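Local coordinates for succinate dehydrogenase (Membrane anchor subunit) (Mycolicibacterium smegmatis, PDB 7D6V), which serves as the membrane anchor subunit of a succinate dehydrogenase, holding a Rieske-type iron-sulfur cluster within the membrane and probably helping pass electrons to quinone, at residues Phe106-Tyr115 / Gln152-Ala162. Sequence-based numbering, arbitrary orientation.
Sequences FLLAFRLTCY and QNIHRYFFYAA. With FES (Fe2/s2 (inorganic) cluster), chain J; PEV ((1S)-2-{[(2-aminoethoxy)(hydroxy)phosphoryl]oxy}-1-[(palmitoyloxy)methyl]ethyl stearate), chain I.
Phe110 overlaps Ala162 with one face of its ring, CB of the alanine standing 3.6 Å from the ring centroid and almost on the normal. With CG anti to the backbone N (chi1 176°), the ring enters as a knob among His155, Phe158, Phe159 and Ala162, and its CZ continues to sulfide S2 of the cluster at 3.5 Å. A second methyl-on-ring contact runs the other way: Ala109 CB lies over the Phe158 face, offset toward the rim and 3.4 Å from CE1. Together they join helices 106-112 and 155-162, which cross at -135°.

Next to this packing, toward the cluster, His155 ND1 donates to Thr113 OG1 (2.5 Å), the hydroxyl 21° out of the imidazole plane. That hydroxyl in turn donates to Ala109 O, and Thr113 N reaches the same oxygen from the opposite face of the carbonyl plane. This second-shell chain is consistent with a fixed imidazole rotation. In the ring plane, His155 NE2 binds iron FE2 at 2.5 Å; Cys114 SG binds iron FE1 at the same distance, its CA resting over the imidazole face. Cys206 and His240 complete one-cysteine, one-histidine ligation of each iron, unlike classical Rieske centres, in this membrane-embedded Rieske-type [2Fe-2S] site.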
ATOM      1  N   PHE C 106      27.002  29.513 -21.887  1.00 14.78           N
ATOM      2  CA  PHE C 106      25.596  29.146 -21.773  1.00 14.78           C
ATOM      3  C   PHE C 106      25.417  27.637 -21.726  1.00 14.78           C
ATOM      4  O   PHE C 106      24.587  27.136 -20.965  1.00 14.78           O
ATOM      5  CB  PHE C 106      24.800  29.750 -22.926  1.00 14.78           C
ATOM      6  CG  PHE C 106      24.605  31.227 -22.809  1.00 14.78           C
ATOM      7  CD1 PHE C 106      23.586  31.742 -22.032  1.00 14.78           C
ATOM      8  CD2 PHE C 106      25.444  32.102 -23.468  1.00 14.78           C
ATOM      9  CE1 PHE C 106      23.404  33.101 -21.921  1.00 14.78           C
ATOM     10  CE2 PHE C 106      25.268  33.463 -23.360  1.00 14.78           C
ATOM     11  CZ  PHE C 106      24.246  33.962 -22.586  1.00 14.78           C
ATOM     12  N   LEU C 107      26.182  26.897 -22.524  1.00 14.33           N
ATOM     13  CA  LEU C 107      26.081  25.442 -22.492  1.00 14.33           C
ATOM     14  C   LEU C 107      26.605  24.882 -21.176  1.00 14.33           C
ATOM     15  O   LEU C 107      26.024  23.941 -20.615  1.00 14.33           O
ATOM     16  CB  LEU C 107      26.836  24.845 -23.677  1.00 14.33           C
ATOM     17  CG  LEU C 107      26.158  25.076 -25.026  1.00 14.33           C
ATOM     18  CD1 LEU C 107      27.107  24.776 -26.171  1.00 14.33           C
ATOM     19  CD2 LEU C 107      24.898  24.238 -25.135  1.00 14.33           C
ATOM     20  N   LEU C 108      27.697  25.454 -20.667  1.00 13.79           N
ATOM     21  CA  LEU C 108      28.211  25.038 -19.369  1.00 13.79           C
ATOM     22  C   LEU C 108      27.191  25.292 -18.269  1.00 13.79           C
ATOM     23  O   LEU C 108      26.970  24.434 -17.412  1.00 13.79           O
ATOM     24  CB  LEU C 108      29.521  25.767 -19.069  1.00 13.79           C
ATOM     25  CG  LEU C 108      30.179  25.464 -17.725  1.00 13.79           C
ATOM     26  CD1 LEU C 108      30.649  24.025 -17.668  1.00 13.79           C
ATOM     27  CD2 LEU C 108      31.328  26.418 -17.473  1.00 13.79           C
ATOM     28  N   ALA C 109      26.543  26.458 -18.288  1.00 12.55           N
ATOM     29  CA  ALA C 109      25.522  26.752 -17.288  1.00 12.55           C
ATOM     30  C   ALA C 109      24.302  25.854 -17.456  1.00 12.55           C
ATOM     31  O   ALA C 109      23.685  25.442 -16.467  1.00 12.55           O
ATOM     32  CB  ALA C 109      25.126  28.221 -17.371  1.00 12.55           C
ATOM     33  N   PHE C 110      23.941  25.541 -18.701  1.00 12.05           N
ATOM     34  CA  PHE C 110      22.801  24.673 -18.962  1.00 12.05           C
ATOM     35  C   PHE C 110      23.026  23.282 -18.395  1.00 12.05           C
ATOM     36  O   PHE C 110      22.116  22.689 -17.809  1.00 12.05           O
ATOM     37  CB  PHE C 110      22.543  24.604 -20.467  1.00 12.05           C
ATOM     38  CG  PHE C 110      21.448  23.656 -20.858  1.00 12.05           C
ATOM     39  CD1 PHE C 110      20.143  23.879 -20.466  1.00 12.05           C
ATOM     40  CD2 PHE C 110      21.726  22.547 -21.633  1.00 12.05           C
ATOM     41  CE1 PHE C 110      19.140  23.012 -20.831  1.00 12.05           C
ATOM     42  CE2 PHE C 110      20.726  21.678 -22.002  1.00 12.05           C
ATOM     43  CZ  PHE C 110      19.430  21.913 -21.602  1.00 12.05           C
ATOM     44  N   ARG C 111      24.227  22.740 -18.565  1.00 12.33           N
ATOM     45  CA  ARG C 111      24.491  21.421 -18.006  1.00 12.33           C
ATOM     46  C   ARG C 111      24.813  21.468 -16.520  1.00 12.33           C
ATOM     47  O   ARG C 111      24.646  20.457 -15.834  1.00 12.33           O
ATOM     48  CB  ARG C 111      25.614  20.737 -18.780  1.00 12.33           C
ATOM     49  CG  ARG C 111      25.138  20.156 -20.091  1.00 12.33           C
ATOM     50  CD  ARG C 111      26.165  19.248 -20.711  1.00 12.33           C
ATOM     51  NE  ARG C 111      25.753  18.780 -22.029  1.00 12.33           N
ATOM     52  CZ  ARG C 111      25.322  17.551 -22.282  1.00 12.33           C
ATOM     53  NH1 ARG C 111      25.241  16.661 -21.307  1.00 12.33           N
ATOM     54  NH2 ARG C 111      24.971  17.211 -23.511  1.00 12.33           N
ATOM     55  N   LEU C 112      25.249  22.617 -16.003  1.00 12.74           N
ATOM     56  CA  LEU C 112      25.496  22.744 -14.574  1.00 12.74           C
ATOM     57  C   LEU C 112      24.202  22.865 -13.786  1.00 12.74           C
ATOM     58  O   LEU C 112      24.138  22.424 -12.633  1.00 12.74           O
ATOM     59  CB  LEU C 112      26.391  23.950 -14.308  1.00 12.74           C
ATOM     60  CG  LEU C 112      27.328  23.861 -13.108  1.00 12.74           C
ATOM     61  CD1 LEU C 112      28.302  22.712 -13.277  1.00 12.74           C
ATOM     62  CD2 LEU C 112      28.067  25.172 -12.922  1.00 12.74           C
ATOM     63  N   THR C 113      23.170  23.463 -14.372  1.00 11.82           N
ATOM     64  CA  THR C 113      21.881  23.580 -13.708  1.00 11.82           C
ATOM     65  C   THR C 113      20.938  22.438 -14.058  1.00 11.82           C
ATOM     66  O   THR C 113      19.812  22.410 -13.555  1.00 11.82           O
ATOM     67  CB  THR C 113      21.224  24.921 -14.048  1.00 11.82           C
ATOM     68  OG1 THR C 113      21.179  25.093 -15.468  1.00 11.82           O
ATOM     69  CG2 THR C 113      22.012  26.064 -13.435  1.00 11.82           C
ATOM     70  N   CYS C 114      21.389  21.502 -14.886  1.00 10.87           N
ATOM     71  CA  CYS C 114      20.561  20.361 -15.256  1.00 10.87           C
ATOM     72  C   CYS C 114      20.180  19.586 -13.998  1.00 10.87           C
ATOM     73  O   CYS C 114      21.002  19.408 -13.099  1.00 10.87           O
ATOM     74  CB  CYS C 114      21.302  19.450 -16.235  1.00 10.87           C
ATOM     75  SG  CYS C 114      20.667  17.760 -16.310  1.00 10.87           S
ATOM     76  N   TYR C 115      18.934  19.125 -13.935  1.00 10.84           N
ATOM     77  CA  TYR C 115      18.460  18.384 -12.774  1.00 10.84           C
ATOM     78  C   TYR C 115      19.216  17.071 -12.602  1.00 10.84           C
ATOM     79  O   TYR C 115      19.597  16.714 -11.484  1.00 10.84           O
ATOM     80  CB  TYR C 115      16.953  18.142 -12.885  1.00 10.84           C
ATOM     81  CG  TYR C 115      16.111  19.338 -12.487  1.00 10.84           C
ATOM     82  CD1 TYR C 115      15.752  19.546 -11.166  1.00 10.84           C
ATOM     83  CD2 TYR C 115      15.678  20.255 -13.430  1.00 10.84           C
ATOM     84  CE1 TYR C 115      14.992  20.625 -10.793  1.00 10.84           C
ATOM     85  CE2 TYR C 115      14.915  21.342 -13.065  1.00 10.84           C
ATOM     86  CZ  TYR C 115      14.576  21.521 -11.742  1.00 10.84           C
ATOM     87  OH  TYR C 115      13.816  22.596 -11.361  1.00 10.84           O
ATOM     88  N   GLN C 152      19.968  27.686  -8.845  1.00 13.78           N
ATOM     89  CA  GLN C 152      19.682  26.569  -9.735  1.00 13.78           C
ATOM     90  C   GLN C 152      18.270  26.614 -10.297  1.00 13.78           C
ATOM     91  O   GLN C 152      17.944  25.803 -11.170  1.00 13.78           O
ATOM     92  CB  GLN C 152      19.899  25.244  -9.007  1.00 13.78           C
ATOM     93  CG  GLN C 152      21.226  25.140  -8.288  1.00 13.78           C
ATOM     94  CD  GLN C 152      22.277  24.447  -9.117  1.00 13.78           C
ATOM     95  OE1 GLN C 152      22.273  24.538 -10.340  1.00 13.78           O
ATOM     96  NE2 GLN C 152      23.189  23.751  -8.454  1.00 13.78           N
ATOM     97  N   ASN C 153      17.431  27.529  -9.820  1.00 13.64           N
ATOM     98  CA  ASN C 153      16.040  27.627 -10.234  1.00 13.64           C
ATOM     99  C   ASN C 153      15.849  28.401 -11.531  1.00 13.64           C
ATOM    100  O   ASN C 153      14.711  28.519 -11.995  1.00 13.64           O
ATOM    101  CB  ASN C 153      15.213  28.273  -9.122  1.00 13.64           C
ATOM    102  CG  ASN C 153      15.115  27.405  -7.890  1.00 13.64           C
ATOM    103  OD1 ASN C 153      14.441  26.377  -7.895  1.00 13.64           O
ATOM    104  ND2 ASN C 153      15.786  27.813  -6.825  1.00 13.64           N
ATOM    105  N   ILE C 154      16.915  28.924 -12.124  1.00 12.74           N
ATOM    106  CA  ILE C 154      16.825  29.631 -13.393  1.00 12.74           C
ATOM    107  C   ILE C 154      17.194  28.719 -14.563  1.00 12.74           C
ATOM    108  O   ILE C 154      17.577  29.200 -15.625  1.00 12.74           O
ATOM    109  CB  ILE C 154      17.682  30.905 -13.395  1.00 12.74           C
ATOM    110  CG1 ILE C 154      19.153  30.558 -13.178  1.00 12.74           C
ATOM    111  CG2 ILE C 154      17.202  31.869 -12.335  1.00 12.74           C
ATOM    112  CD1 ILE C 154      20.061  31.756 -13.152  1.00 12.74           C
ATOM    113  N   HIS C 155      17.090  27.404 -14.372  1.00 11.21           N
ATOM    114  CA  HIS C 155      17.516  26.457 -15.393  1.00 11.21           C
ATOM    115  C   HIS C 155      16.726  26.600 -16.689  1.00 11.21           C
ATOM    116  O   HIS C 155      17.257  26.314 -17.767  1.00 11.21           O
ATOM    117  CB  HIS C 155      17.396  25.035 -14.851  1.00 11.21           C
ATOM    118  CG  HIS C 155      17.851  23.985 -15.810  1.00 11.21           C
ATOM    119  ND1 HIS C 155      19.090  24.015 -16.410  1.00 11.21           N
ATOM    120  CD2 HIS C 155      17.230  22.882 -16.282  1.00 11.21           C
ATOM    121  CE1 HIS C 155      19.215  22.971 -17.207  1.00 11.21           C
ATOM    122  NE2 HIS C 155      18.101  22.268 -17.146  1.00 11.21           N
ATOM    123  N   ARG C 156      15.465  27.031 -16.613  1.00 11.74           N
ATOM    124  CA  ARG C 156      14.648  27.140 -17.819  1.00 11.74           C
ATOM    125  C   ARG C 156      15.195  28.179 -18.792  1.00 11.74           C
ATOM    126  O   ARG C 156      15.024  28.047 -20.009  1.00 11.74           O
ATOM    127  CB  ARG C 156      13.204  27.466 -17.440  1.00 11.74           C
ATOM    128  CG  ARG C 156      13.045  28.709 -16.588  1.00 11.74           C
ATOM    129  CD  ARG C 156      11.608  28.892 -16.144  1.00 11.74           C
ATOM    130  NE  ARG C 156      11.230  27.910 -15.134  1.00 11.74           N
ATOM    131  CZ  ARG C 156      10.101  27.951 -14.438  1.00 11.74           C
ATOM    132  NH1 ARG C 156       9.233  28.929 -14.637  1.00 11.74           N
ATOM    133  NH2 ARG C 156       9.841  27.015 -13.540  1.00 11.74           N
ATOM    134  N   TYR C 157      15.877  29.206 -18.287  1.00 12.42           N
ATOM    135  CA  TYR C 157      16.435  30.213 -19.181  1.00 12.42           C
ATOM    136  C   TYR C 157      17.652  29.671 -19.918  1.00 12.42           C
ATOM    137  O   TYR C 157      17.843  29.943 -21.111  1.00 12.42           O
ATOM    138  CB  TYR C 157      16.774  31.471 -18.392  1.00 12.42           C
ATOM    139  CG  TYR C 157      15.533  32.185 -17.930  1.00 12.42           C
ATOM    140  CD1 TYR C 157      15.026  33.264 -18.632  1.00 12.42           C
ATOM    141  CD2 TYR C 157      14.848  31.754 -16.808  1.00 12.42           C
ATOM    142  CE1 TYR C 157      13.882  33.903 -18.218  1.00 12.42           C
ATOM    143  CE2 TYR C 157      13.707  32.384 -16.389  1.00 12.42           C
ATOM    144  CZ  TYR C 157      13.229  33.456 -17.095  1.00 12.42           C
ATOM    145  OH  TYR C 157      12.089  34.086 -16.670  1.00 12.42           O
ATOM    146  N   PHE C 158      18.472  28.878 -19.233  1.00 11.93           N
ATOM    147  CA  PHE C 158      19.539  28.171 -19.926  1.00 11.93           C
ATOM    148  C   PHE C 158      18.975  27.128 -20.877  1.00 11.93           C
ATOM    149  O   PHE C 158      19.612  26.803 -21.879  1.00 11.93           O
ATOM    150  CB  PHE C 158      20.490  27.541 -18.913  1.00 11.93           C
ATOM    151  CG  PHE C 158      21.171  28.545 -18.037  1.00 11.93           C
ATOM    152  CD1 PHE C 158      21.967  29.530 -18.590  1.00 11.93           C
ATOM    153  CD2 PHE C 158      21.001  28.519 -16.666  1.00 11.93           C
ATOM    154  CE1 PHE C 158      22.584  30.465 -17.794  1.00 11.93           C
ATOM    155  CE2 PHE C 158      21.620  29.449 -15.866  1.00 11.93           C
ATOM    156  CZ  PHE C 158      22.413  30.422 -16.430  1.00 11.93           C
ATOM    157  N   PHE C 159      17.776  26.619 -20.598  1.00 11.24           N
ATOM    158  CA  PHE C 159      17.100  25.741 -21.549  1.00 11.24           C
ATOM    159  C   PHE C 159      16.718  26.491 -22.820  1.00 11.24           C
ATOM    160  O   PHE C 159      16.889  25.972 -23.928  1.00 11.24           O
ATOM    161  CB  PHE C 159      15.874  25.113 -20.886  1.00 11.24           C
ATOM    162  CG  PHE C 159      14.894  24.523 -21.855  1.00 11.24           C
ATOM    163  CD1 PHE C 159      15.189  23.360 -22.539  1.00 11.24           C
ATOM    164  CD2 PHE C 159      13.670  25.128 -22.072  1.00 11.24           C
ATOM    165  CE1 PHE C 159      14.291  22.821 -23.423  1.00 11.24           C
ATOM    166  CE2 PHE C 159      12.770  24.592 -22.956  1.00 11.24           C
ATOM    167  CZ  PHE C 159      13.080  23.438 -23.633  1.00 11.24           C
ATOM    168  N   TYR C 160      16.203  27.712 -22.683  1.00 11.33           N
ATOM    169  CA  TYR C 160      15.914  28.526 -23.863  1.00 11.33           C
ATOM    170  C   TYR C 160      17.188  28.820 -24.653  1.00 11.33           C
ATOM    171  O   TYR C 160      17.213  28.725 -25.892  1.00 11.33           O
ATOM    172  CB  TYR C 160      15.236  29.835 -23.457  1.00 11.33           C
ATOM    173  CG  TYR C 160      14.052  29.681 -22.531  1.00 11.33           C
ATOM    174  CD1 TYR C 160      13.173  28.619 -22.660  1.00 11.33           C
ATOM    175  CD2 TYR C 160      13.811  30.609 -21.529  1.00 11.33           C
ATOM    176  CE1 TYR C 160      12.094  28.479 -21.814  1.00 11.33           C
ATOM    177  CE2 TYR C 160      12.736  30.478 -20.678  1.00 11.33           C
ATOM    178  CZ  TYR C 160      11.879  29.412 -20.828  1.00 11.33           C
ATOM    179  OH  TYR C 160      10.801  29.273 -19.986  1.00 11.33           O
ATOM    180  N   ALA C 161      18.260  29.179 -23.944  1.00 11.73           N
ATOM    181  CA  ALA C 161      19.535  29.426 -24.605  1.00 11.73           C
ATOM    182  C   ALA C 161      20.032  28.178 -25.320  1.00 11.73           C
ATOM    183  O   ALA C 161      20.590  28.261 -26.420  1.00 11.73           O
ATOM    184  CB  ALA C 161      20.566  29.913 -23.589  1.00 11.73           C
ATOM    185  N   ALA C 162      19.842  27.009 -24.706  1.00 12.19           N
ATOM    186  CA  ALA C 162      20.246  25.757 -25.325  1.00 12.19           C
ATOM    187  C   ALA C 162      19.418  25.453 -26.561  1.00 12.19           C
ATOM    188  O   ALA C 162      19.934  24.869 -27.514  1.00 12.19           O
ATOM    189  CB  ALA C 162      20.137  24.616 -24.317  1.00 12.19           C
TER
HETATM  190 FE1  FES J 303      18.517  18.179 -17.472  1.00 12.80          FE
HETATM  191 FE2  FES J 303      17.097  20.285 -18.361  1.00 12.80          FE
HETATM  192  S1  FES J 303      16.755  19.101 -16.538  1.00 12.80           S
HETATM  193  S2  FES J 303      18.811  19.315 -19.332  1.00 12.80           S
HETATM  194  C48 PEV I 302      29.046  18.136 -18.930  1.00 18.60           C
HETATM  195  C47 PEV I 302      29.724  19.399 -18.411  1.00 18.60           C
HETATM  196  C46 PEV I 302      29.152  19.799 -17.057  1.00 18.60           C
HETATM  197  C45 PEV I 302      29.765  18.955 -15.947  1.00 18.60           C
HETATM  198  C44 PEV I 302      29.900  19.742 -14.650  1.00 18.60           C
HETATM  199  C43 PEV I 302      30.119  18.827 -13.453  1.00 18.60           C
HETATM  200  C42 PEV I 302      31.104  19.443 -12.473  1.00 18.60           C
HETATM  201  C41 PEV I 302      30.382  20.020 -11.265  1.00 18.60           C
HETATM  202  C40 PEV I 302      31.306  20.133 -10.064  1.00 18.60           C
HETATM  203  C39 PEV I 302      31.122  21.470  -9.368  1.00 18.60           C
HETATM  204  C38 PEV I 302      29.873  21.438  -8.500  1.00 18.60           C
HETATM  205  C37 PEV I 302      30.192  20.919  -7.105  1.00 18.60           C
HETATM  206  C36 PEV I 302      29.639  21.845  -6.037  1.00 18.60           C
HETATM  207  C35 PEV I 302      28.305  21.336  -5.509  1.00 18.60           C
HETATM  208  C34 PEV I 302      28.085  21.804  -4.079  1.00 18.60           C
HETATM  209  C33 PEV I 302      28.334  23.297  -3.950  1.00 18.60           C
HETATM  210  C32 PEV I 302      28.741  23.651  -2.529  1.00 18.60           C
HETATM  211  C31 PEV I 302      27.532  24.060  -1.706  1.00 18.60           C
HETATM  212  O31 PEV I 302      26.684  23.270  -1.470  1.00 18.60           O
HETATM  213  O2  PEV I 302      27.430  25.363  -1.225  1.00 18.60           O
HETATM  214  C2  PEV I 302      27.534  25.434   0.163  1.00 18.60           C
HETATM  215  C1  PEV I 302      26.132  25.539   0.745  1.00 18.60           C
HETATM  216  O3P PEV I 302      25.681  24.247   1.034  1.00 18.60           O
HETATM  217  P   PEV I 302      25.326  23.864   2.596  1.00 18.60           P
HETATM  218  O1P PEV I 302      26.589  23.520   3.344  1.00 18.60           O
HETATM  219  O2P PEV I 302      24.383  22.688   2.619  1.00 18.60           O
HETATM  220  O4P PEV I 302      24.625  25.169   3.312  1.00 18.60           O
HETATM  221  C4  PEV I 302      25.406  25.977   4.142  1.00 18.60           C
HETATM  222  C5  PEV I 302      24.975  27.428   3.937  1.00 18.60           C
HETATM  223  N6  PEV I 302      26.036  28.331   4.343  1.00 18.60           N
HETATM  224  C3  PEV I 302      28.365  26.657   0.541  1.00 18.60           C
HETATM  225  O3  PEV I 302      29.517  26.641  -0.253  1.00 18.60           O
HETATM  226  C11 PEV I 302      29.570  27.657  -1.212  1.00 18.60           C
HETATM  227  O11 PEV I 302      29.579  28.791  -0.877  1.00 18.60           O
HETATM  228  C12 PEV I 302      29.605  27.305  -2.696  1.00 18.60           C
HETATM  229  C13 PEV I 302      30.691  28.075  -3.443  1.00 18.60           C
HETATM  230  C14 PEV I 302      31.073  27.398  -4.754  1.00 18.60           C
HETATM  231  C15 PEV I 302      29.854  27.020  -5.591  1.00 18.60           C
HETATM  232  C16 PEV I 302      29.889  27.690  -6.960  1.00 18.60           C
HETATM  233  C17 PEV I 302      29.412  26.793  -8.102  1.00 18.60           C
HETATM  234  C18 PEV I 302      28.931  25.417  -7.642  1.00 18.60           C
HETATM  235  C19 PEV I 302      27.508  25.096  -8.097  1.00 18.60           C
HETATM  236  C20 PEV I 302      26.799  26.281  -8.752  1.00 18.60           C
HETATM  237  C21 PEV I 302      25.627  25.834  -9.621  1.00 18.60           C
HETATM  238  C22 PEV I 302      25.236  26.887 -10.653  1.00 18.60           C
HETATM  239  C23 PEV I 302      24.107  27.804 -10.190  1.00 18.60           C
HETATM  240  C24 PEV I 302      24.336  29.231 -10.674  1.00 18.60           C
HETATM  241  C25 PEV I 302      23.906  29.421 -12.125  1.00 18.60           C
HETATM  242  C26 PEV I 302      25.061  29.895 -13.002  1.00 18.60           C